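Local coordinates for protein aspartate semialdehyde dehydrogenase (Francisella tularensis subsp. tularensis, PDB 4WOJ) that probably catalyses the NADPH-dependent reductive dephosphorylation of L-aspartyl-4-phosphate to L-aspartate-semialdehyde, an early step on the route to lysine, methionine and threonine, at residues V162-Y167 with H276-T281; T166-S171 with G265-V270. All blocks are in the same frame, centred on the assembly; numbering follows the deposited sequence.

Interaction 1 (V162-Y167 with H276-T281); sequences VNSSTY and HSQALT
S164 and Q278 meet through a single polar bond on one face of an antiparallel strand pair: Q278 NE2 donates to S164 OG at 2.7 Å. The hydroxyl lies within 6° of the amide plane, and the N-H points almost straight at it (168°). Beyond CG the glutamine chain runs extended (chi2 -177°), which carries the amide past T166, the residue directly opposite, to the serine diagonally across; T166 CG2 packs alongside Q278 CG at 3.9 Å. On the same face L280 CD2 sits 3.6 Å from S164 CB.

Six backbone hydrogen bonds join the strands, two at each of the pairs N163-T281, S165-A279 and Y167-S277. T281 N to N163 O measures 2.8 Å. These are neighbouring inner strands of the mixed sheet in the dimerisation domain, and the other face, bearing N163, S165, Y167, A279 and T281, turns to the second subunit. There Y167 keeps the edge of its ring toward A279, CE1 to CB 4.2 Å, while its ring stacks on Y167 of the second subunit and its OH bonds T166 O of that chain. A water takes a bond from N163 ND2 (2.6 Å) and donates to A279 O and T281 OG1. Further out, N163 OD1 pairs with T281 OG1 of the second subunit, and helix 141-149 covers Q278 with T142 and M146.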
ATOM      1  N   VAL B 162      -3.794   6.082 -16.768  1.00 25.60           N
ATOM      2  CA  VAL B 162      -3.076   5.841 -15.504  1.00 24.76           C
ATOM      3  C   VAL B 162      -3.787   4.878 -14.553  1.00 26.59           C
ATOM      4  O   VAL B 162      -4.891   5.156 -14.110  1.00 27.32           O
ATOM      5  CB  VAL B 162      -2.928   7.161 -14.695  1.00 23.79           C
ATOM      6  CG1 VAL B 162      -2.048   6.940 -13.496  1.00 22.76           C
ATOM      7  CG2 VAL B 162      -2.404   8.290 -15.578  1.00 22.69           C
ATOM      8  N   ASN B 163      -3.149   3.757 -14.225  1.00 26.66           N
ATOM      9  CA  ASN B 163      -3.574   2.976 -13.077  1.00 25.98           C
ATOM     10  C   ASN B 163      -2.845   3.498 -11.850  1.00 27.34           C
ATOM     11  O   ASN B 163      -1.603   3.579 -11.891  1.00 24.35           O
ATOM     12  CB  ASN B 163      -3.224   1.531 -13.244  1.00 26.30           C
ATOM     13  CG  ASN B 163      -3.864   0.667 -12.176  1.00 30.13           C
ATOM     14  OD1 ASN B 163      -5.023   0.298 -12.302  1.00 34.47           O
ATOM     15  ND2 ASN B 163      -3.107   0.298 -11.150  1.00 29.43           N
ATOM     16  N   SER B 164      -3.590   3.879 -10.799  1.00 25.94           N
ATOM     17  CA  SER B 164      -3.000   4.200  -9.507  1.00 25.22           C
ATOM     18  C   SER B 164      -3.507   3.292  -8.389  1.00 25.54           C
ATOM     19  O   SER B 164      -4.703   3.088  -8.235  1.00 26.75           O
ATOM     20  CB  SER B 164      -3.262   5.644  -9.127  1.00 27.33           C
ATOM     21  OG  SER B 164      -2.921   5.890  -7.746  1.00 26.66           O
ATOM     22  N   SER B 165      -2.583   2.741  -7.617  1.00 25.67           N
ATOM     23  CA  SER B 165      -2.888   2.038  -6.357  1.00 24.42           C
ATOM     24  C   SER B 165      -2.322   2.895  -5.218  1.00 23.46           C
ATOM     25  O   SER B 165      -1.146   3.126  -5.163  1.00 22.06           O
ATOM     26  CB  SER B 165      -2.236   0.655  -6.315  1.00 25.87           C
ATOM     27  OG  SER B 165      -2.661  -0.184  -7.388  1.00 27.02           O
ATOM     28  N   THR B 166      -3.173   3.371  -4.321  1.00 22.03           N
ATOM     29  CA  THR B 166      -2.758   4.315  -3.351  1.00 22.63           C
ATOM     30  C   THR B 166      -2.596   3.672  -1.994  1.00 22.98           C
ATOM     31  O   THR B 166      -3.105   2.582  -1.727  1.00 25.32           O
ATOM     32  CB  THR B 166      -3.721   5.480  -3.192  1.00 24.98           C
ATOM     33  OG1 THR B 166      -4.825   5.071  -2.386  1.00 23.28           O
ATOM     34  CG2 THR B 166      -4.204   5.977  -4.551  1.00 27.21           C
ATOM     35  N   TYR B 167      -1.800   4.355  -1.200  1.00 19.53           N
ATOM     36  CA  TYR B 167      -1.368   3.931   0.111  1.00 18.48           C
ATOM     37  C   TYR B 167      -1.545   5.219   0.850  1.00 17.83           C
ATOM     38  O   TYR B 167      -0.640   6.027   0.923  1.00 17.12           O
ATOM     39  CB  TYR B 167       0.099   3.540   0.098  1.00 18.94           C
ATOM     40  CG  TYR B 167       0.548   2.355  -0.802  1.00 18.40           C
ATOM     41  CD1 TYR B 167       0.547   2.427  -2.188  1.00 18.88           C
ATOM     42  CD2 TYR B 167       1.048   1.194  -0.223  1.00 19.82           C
ATOM     43  CE1 TYR B 167       0.978   1.342  -2.979  1.00 18.14           C
ATOM     44  CE2 TYR B 167       1.487   0.117  -0.986  1.00 19.51           C
ATOM     45  CZ  TYR B 167       1.447   0.194  -2.371  1.00 18.95           C
ATOM     46  OH  TYR B 167       1.875  -0.919  -3.068  1.00 20.25           O
ATOM     47  N   HIS B 276       0.661  10.759   1.222  1.00 21.39           N
ATOM     48  CA  HIS B 276       0.028   9.760   0.350  1.00 20.11           C
ATOM     49  C   HIS B 276       1.048   9.218  -0.578  1.00 16.34           C
ATOM     50  O   HIS B 276       1.805   9.986  -1.144  1.00 13.52           O
ATOM     51  CB  HIS B 276      -1.126  10.316  -0.452  1.00 22.84           C
ATOM     52  CG  HIS B 276      -2.331  10.632   0.383  1.00 26.40           C
ATOM     53  ND1 HIS B 276      -2.433  10.271   1.704  1.00 27.16           N
ATOM     54  CD2 HIS B 276      -3.483  11.272   0.082  1.00 30.67           C
ATOM     55  CE1 HIS B 276      -3.593  10.677   2.184  1.00 29.42           C
ATOM     56  NE2 HIS B 276      -4.246  11.291   1.221  1.00 31.31           N
ATOM     57  N   SER B 277       1.098   7.896  -0.672  1.00 14.84           N
ATOM     58  CA  SER B 277       1.944   7.257  -1.617  1.00 16.54           C
ATOM     59  C   SER B 277       1.091   6.602  -2.714  1.00 16.65           C
ATOM     60  O   SER B 277      -0.088   6.313  -2.533  1.00 16.93           O
ATOM     61  CB  SER B 277       2.860   6.240  -0.971  1.00 17.83           C
ATOM     62  OG  SER B 277       3.473   6.756   0.179  1.00 18.01           O
ATOM     63  N   GLN B 278       1.709   6.389  -3.855  1.00 17.05           N
ATOM     64  CA  GLN B 278       1.010   5.916  -5.048  1.00 17.23           C
ATOM     65  C   GLN B 278       1.969   5.182  -5.946  1.00 17.81           C
ATOM     66  O   GLN B 278       2.955   5.755  -6.372  1.00 16.70           O
ATOM     67  CB  GLN B 278       0.449   7.106  -5.855  1.00 17.22           C
ATOM     68  CG  GLN B 278      -0.829   7.682  -5.305  1.00 17.64           C
ATOM     69  CD  GLN B 278      -1.438   8.788  -6.117  1.00 18.03           C
ATOM     70  OE1 GLN B 278      -1.167   9.946  -5.904  1.00 18.40           O
ATOM     71  NE2 GLN B 278      -2.353   8.427  -7.003  1.00 20.81           N
ATOM     72  N   ALA B 279       1.621   3.941  -6.264  1.00 18.18           N
ATOM     73  CA  ALA B 279       2.195   3.189  -7.355  1.00 18.62           C
ATOM     74  C   ALA B 279       1.417   3.429  -8.667  1.00 19.97           C
ATOM     75  O   ALA B 279       0.243   3.140  -8.785  1.00 20.69           O
ATOM     76  CB  ALA B 279       2.204   1.719  -7.014  1.00 18.80           C
ATOM     77  N   LEU B 280       2.108   3.949  -9.666  1.00 20.47           N
ATOM     78  CA  LEU B 280       1.493   4.353 -10.880  1.00 19.37           C
ATOM     79  C   LEU B 280       1.930   3.424 -11.959  1.00 20.05           C
ATOM     80  O   LEU B 280       3.085   3.031 -12.021  1.00 19.04           O
ATOM     81  CB  LEU B 280       1.868   5.775 -11.243  1.00 20.31           C
ATOM     82  CG  LEU B 280       1.472   6.851 -10.247  1.00 21.82           C
ATOM     83  CD1 LEU B 280       1.739   8.184 -10.909  1.00 24.54           C
ATOM     84  CD2 LEU B 280       0.031   6.799  -9.794  1.00 22.57           C
ATOM     85  N   THR B 281       0.971   3.038 -12.792  1.00 20.06           N
ATOM     86  CA  THR B 281       1.270   2.322 -14.031  1.00 20.79           C
ATOM     87  C   THR B 281       0.649   3.146 -15.128  1.00 19.24           C
ATOM     88  O   THR B 281      -0.559   3.335 -15.177  1.00 16.84           O
ATOM     89  CB  THR B 281       0.728   0.902 -13.987  1.00 23.64           C
ATOM     90  OG1 THR B 281       1.282   0.223 -12.839  1.00 27.67           O
ATOM     91  CG2 THR B 281       1.111   0.132 -15.232  1.00 25.61           C
TER
HETATM   92  O   HOH W   1      -0.639   0.942 -10.880  1.00 34.81           O
HETATM   93  O   HOH W   2       1.694   6.750   2.514  1.00 21.28           O

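Interaction 2 (T166-S171 with G265-V270); sequences TYQAIS and GICVRV
Q168 lies against the 265-270 segment along the whole of its side chain, a worked example of one side chain serving two polar ends. Its CB rests 3.3 Å from V268 O, the same carbonyl oxygen that accepts the backbone N-H of Q168. CG continues past that oxygen, and the extended chain (chi2 179°) takes CD back along the preceding residues, toward T166 and C267. At the tip the two amide atoms part company. OE1 approaches C267 CB at 3.2 Å and accepts a bond from T166 OG1 at 2.6 Å, the hydroxyl lying in the carbonyl plane on a lone pair. NE2 turns toward R269, whose guanidinium plane stands nearly perpendicular to the amide, 87° away; a water reaches R269 NH1 at 2.8 Å and NE2 only weakly, and E243 of helix 242-255 gives NE2 a second weak partner.

The threonine hydroxyl thus both donates and accepts, giving its proton to Q168 OE1 and taking V268 N-H at 3.1 Å. A backbone N-H that the strand pairing leaves to a side chain is satisfied this way. R269 starts away from the partner segment, but the bends at chi2 and chi3 fold the chain back, with CD 3.3 Å from Q168 O. That oxygen also accepts V270 N at 2.9 Å. On the other side of the backbone, V270 CG2 packs on the carbonyl carbon of Y167.

Beside the parallel neighbours 159-167 and 263-266, the backbones are bridged once more, at Q168 and R269, on the flank of the dimerisation-domain sheet, next to the predicted catalytic pair C141 and H276, with A169 and Q168 both touched by H276.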
ATOM      1  N   THR B 166      -3.173   3.371  -4.321  1.00 22.03           N
ATOM      2  CA  THR B 166      -2.758   4.315  -3.351  1.00 22.63           C
ATOM      3  C   THR B 166      -2.596   3.672  -1.994  1.00 22.98           C
ATOM      4  O   THR B 166      -3.105   2.582  -1.727  1.00 25.32           O
ATOM      5  CB  THR B 166      -3.721   5.480  -3.192  1.00 24.98           C
ATOM      6  OG1 THR B 166      -4.825   5.071  -2.386  1.00 23.28           O
ATOM      7  CG2 THR B 166      -4.204   5.977  -4.551  1.00 27.21           C
ATOM      8  N   TYR B 167      -1.800   4.355  -1.200  1.00 19.53           N
ATOM      9  CA  TYR B 167      -1.368   3.931   0.111  1.00 18.48           C
ATOM     10  C   TYR B 167      -1.545   5.219   0.850  1.00 17.83           C
ATOM     11  O   TYR B 167      -0.640   6.027   0.923  1.00 17.12           O
ATOM     12  CB  TYR B 167       0.099   3.540   0.098  1.00 18.94           C
ATOM     13  CG  TYR B 167       0.548   2.355  -0.802  1.00 18.40           C
ATOM     14  CD1 TYR B 167       0.547   2.427  -2.188  1.00 18.88           C
ATOM     15  CD2 TYR B 167       1.048   1.194  -0.223  1.00 19.82           C
ATOM     16  CE1 TYR B 167       0.978   1.342  -2.979  1.00 18.14           C
ATOM     17  CE2 TYR B 167       1.487   0.117  -0.986  1.00 19.51           C
ATOM     18  CZ  TYR B 167       1.447   0.194  -2.371  1.00 18.95           C
ATOM     19  OH  TYR B 167       1.875  -0.919  -3.068  1.00 20.25           O
ATOM     20  N   GLN B 168      -2.777   5.477   1.236  1.00 18.44           N
ATOM     21  CA  GLN B 168      -3.192   6.751   1.762  1.00 20.06           C
ATOM     22  C   GLN B 168      -3.177   6.907   3.271  1.00 21.31           C
ATOM     23  O   GLN B 168      -3.660   6.058   4.012  1.00 22.40           O
ATOM     24  CB  GLN B 168      -4.610   7.009   1.337  1.00 20.73           C
ATOM     25  CG  GLN B 168      -4.654   7.310  -0.128  1.00 21.61           C
ATOM     26  CD  GLN B 168      -6.051   7.552  -0.595  1.00 21.97           C
ATOM     27  OE1 GLN B 168      -6.503   6.931  -1.577  1.00 22.45           O
ATOM     28  NE2 GLN B 168      -6.748   8.488   0.072  1.00 20.93           N
ATOM     29  N   ALA B 169      -2.661   8.038   3.695  1.00 21.90           N
ATOM     30  CA  ALA B 169      -2.460   8.338   5.113  1.00 22.88           C
ATOM     31  C   ALA B 169      -3.739   8.843   5.785  1.00 23.38           C
ATOM     32  O   ALA B 169      -4.700   9.284   5.155  1.00 21.37           O
ATOM     33  CB  ALA B 169      -1.365   9.360   5.255  1.00 23.35           C
ATOM     34  N   ILE B 170      -3.720   8.774   7.102  1.00 23.23           N
ATOM     35  CA  ILE B 170      -4.930   8.934   7.847  1.00 22.09           C
ATOM     36  C   ILE B 170      -5.317  10.390   7.875  1.00 21.05           C
ATOM     37  O   ILE B 170      -6.463  10.692   8.058  1.00 22.16           O
ATOM     38  CB  ILE B 170      -4.813   8.304   9.247  1.00 23.72           C
ATOM     39  CG1 ILE B 170      -6.180   8.240   9.926  1.00 25.19           C
ATOM     40  CG2 ILE B 170      -3.814   9.077  10.139  1.00 24.70           C
ATOM     41  CD1 ILE B 170      -7.250   7.482   9.170  1.00 26.55           C
ATOM     42  N   SER B 171      -4.380  11.304   7.639  1.00 21.48           N
ATOM     43  CA  SER B 171      -4.684  12.737   7.755  1.00 21.63           C
ATOM     44  C   SER B 171      -5.805  13.198   6.891  1.00 22.57           C
ATOM     45  O   SER B 171      -6.540  14.092   7.264  1.00 23.02           O
ATOM     46  CB  SER B 171      -3.451  13.606   7.517  1.00 22.00           C
ATOM     47  OG  SER B 171      -2.918  13.453   6.247  1.00 21.60           O
ATOM     48  N   GLY B 265      -8.056   2.534 -10.575  1.00 24.22           N
ATOM     49  CA  GLY B 265      -7.286   1.709  -9.701  1.00 25.07           C
ATOM     50  C   GLY B 265      -8.029   1.601  -8.376  1.00 25.12           C
ATOM     51  O   GLY B 265      -9.263   1.723  -8.328  1.00 22.39           O
ATOM     52  N   ILE B 266      -7.273   1.371  -7.306  1.00 22.50           N
ATOM     53  CA  ILE B 266      -7.856   1.266  -6.013  1.00 23.49           C
ATOM     54  C   ILE B 266      -7.226   2.215  -4.992  1.00 23.13           C
ATOM     55  O   ILE B 266      -6.003   2.396  -4.957  1.00 20.57           O
ATOM     56  CB  ILE B 266      -7.716  -0.149  -5.509  1.00 26.70           C
ATOM     57  CG1 ILE B 266      -8.699  -0.375  -4.345  1.00 25.42           C
ATOM     58  CG2 ILE B 266      -6.255  -0.401  -5.106  1.00 29.90           C
ATOM     59  CD1 ILE B 266      -8.462  -1.648  -3.582  1.00 26.85           C
ATOM     60  N   CYS B 267      -8.081   2.748  -4.122  1.00 23.45           N
ATOM     61  CA  CYS B 267      -7.662   3.607  -3.033  1.00 25.21           C
ATOM     62  C   CYS B 267      -7.670   2.856  -1.667  1.00 24.00           C
ATOM     63  O   CYS B 267      -8.675   2.313  -1.250  1.00 24.70           O
ATOM     64  CB  CYS B 267      -8.511   4.892  -3.031  1.00 26.57           C
ATOM     65  SG  CYS B 267      -8.282   5.965  -4.495  1.00 27.62           S
ATOM     66  N   VAL B 268      -6.539   2.861  -0.976  1.00 20.96           N
ATOM     67  CA  VAL B 268      -6.351   2.061   0.226  1.00 20.24           C
ATOM     68  C   VAL B 268      -5.808   2.924   1.359  1.00 22.45           C
ATOM     69  O   VAL B 268      -4.859   3.677   1.177  1.00 22.39           O
ATOM     70  CB  VAL B 268      -5.361   0.917   0.000  1.00 21.17           C
ATOM     71  CG1 VAL B 268      -5.334  -0.049   1.193  1.00 20.41           C
ATOM     72  CG2 VAL B 268      -5.684   0.129  -1.297  1.00 20.83           C
ATOM     73  N   ARG B 269      -6.448   2.824   2.509  1.00 21.39           N
ATOM     74  CA  ARG B 269      -5.991   3.484   3.677  1.00 23.79           C
ATOM     75  C   ARG B 269      -4.937   2.639   4.332  1.00 25.20           C
ATOM     76  O   ARG B 269      -5.122   1.400   4.445  1.00 24.80           O
ATOM     77  CB  ARG B 269      -7.164   3.682   4.641  1.00 24.64           C
ATOM     78  CG  ARG B 269      -6.827   4.611   5.747  1.00 24.27           C
ATOM     79  CD  ARG B 269      -6.700   6.008   5.216  1.00 23.87           C
ATOM     80  NE  ARG B 269      -7.991   6.653   5.107  1.00 23.91           N
ATOM     81  CZ  ARG B 269      -8.199   7.783   4.447  1.00 26.77           C
ATOM     82  NH1 ARG B 269      -7.217   8.383   3.767  1.00 26.78           N
ATOM     83  NH2 ARG B 269      -9.411   8.308   4.435  1.00 30.35           N
ATOM     84  N   VAL B 270      -3.822   3.286   4.705  1.00 25.02           N
ATOM     85  CA  VAL B 270      -2.677   2.600   5.384  1.00 23.81           C
ATOM     86  C   VAL B 270      -2.256   3.384   6.624  1.00 24.26           C
ATOM     87  O   VAL B 270      -2.691   4.528   6.772  1.00 22.70           O
ATOM     88  CB  VAL B 270      -1.441   2.409   4.477  1.00 24.22           C
ATOM     89  CG1 VAL B 270      -1.785   1.547   3.258  1.00 23.98           C
ATOM     90  CG2 VAL B 270      -0.846   3.757   4.068  1.00 24.63           C
TER
HETATM   91  O   HOH W   3      -7.193  10.721   2.313  1.00 12.34           O

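Interactions 1 and 2 lie about 9 Å apart between centres and share T166 and Y167. Both start from strand 159-167, which is bordered in the mixed sheet by 263-266, running parallel to it, and by 275-284, running antiparallel. Those two partners follow each other in the chain, so a short connection leads from one flank of the strand to the other after a long excursion that contains several helices. Interaction 1 occupies the sheet interior, while interaction 2 lies on the 263-266 flank. They meet at H276, whose ND1 is 3.0 Å from A169 N. One strand of the dimerisation domain therefore connects the subunit interface with the predicted active site.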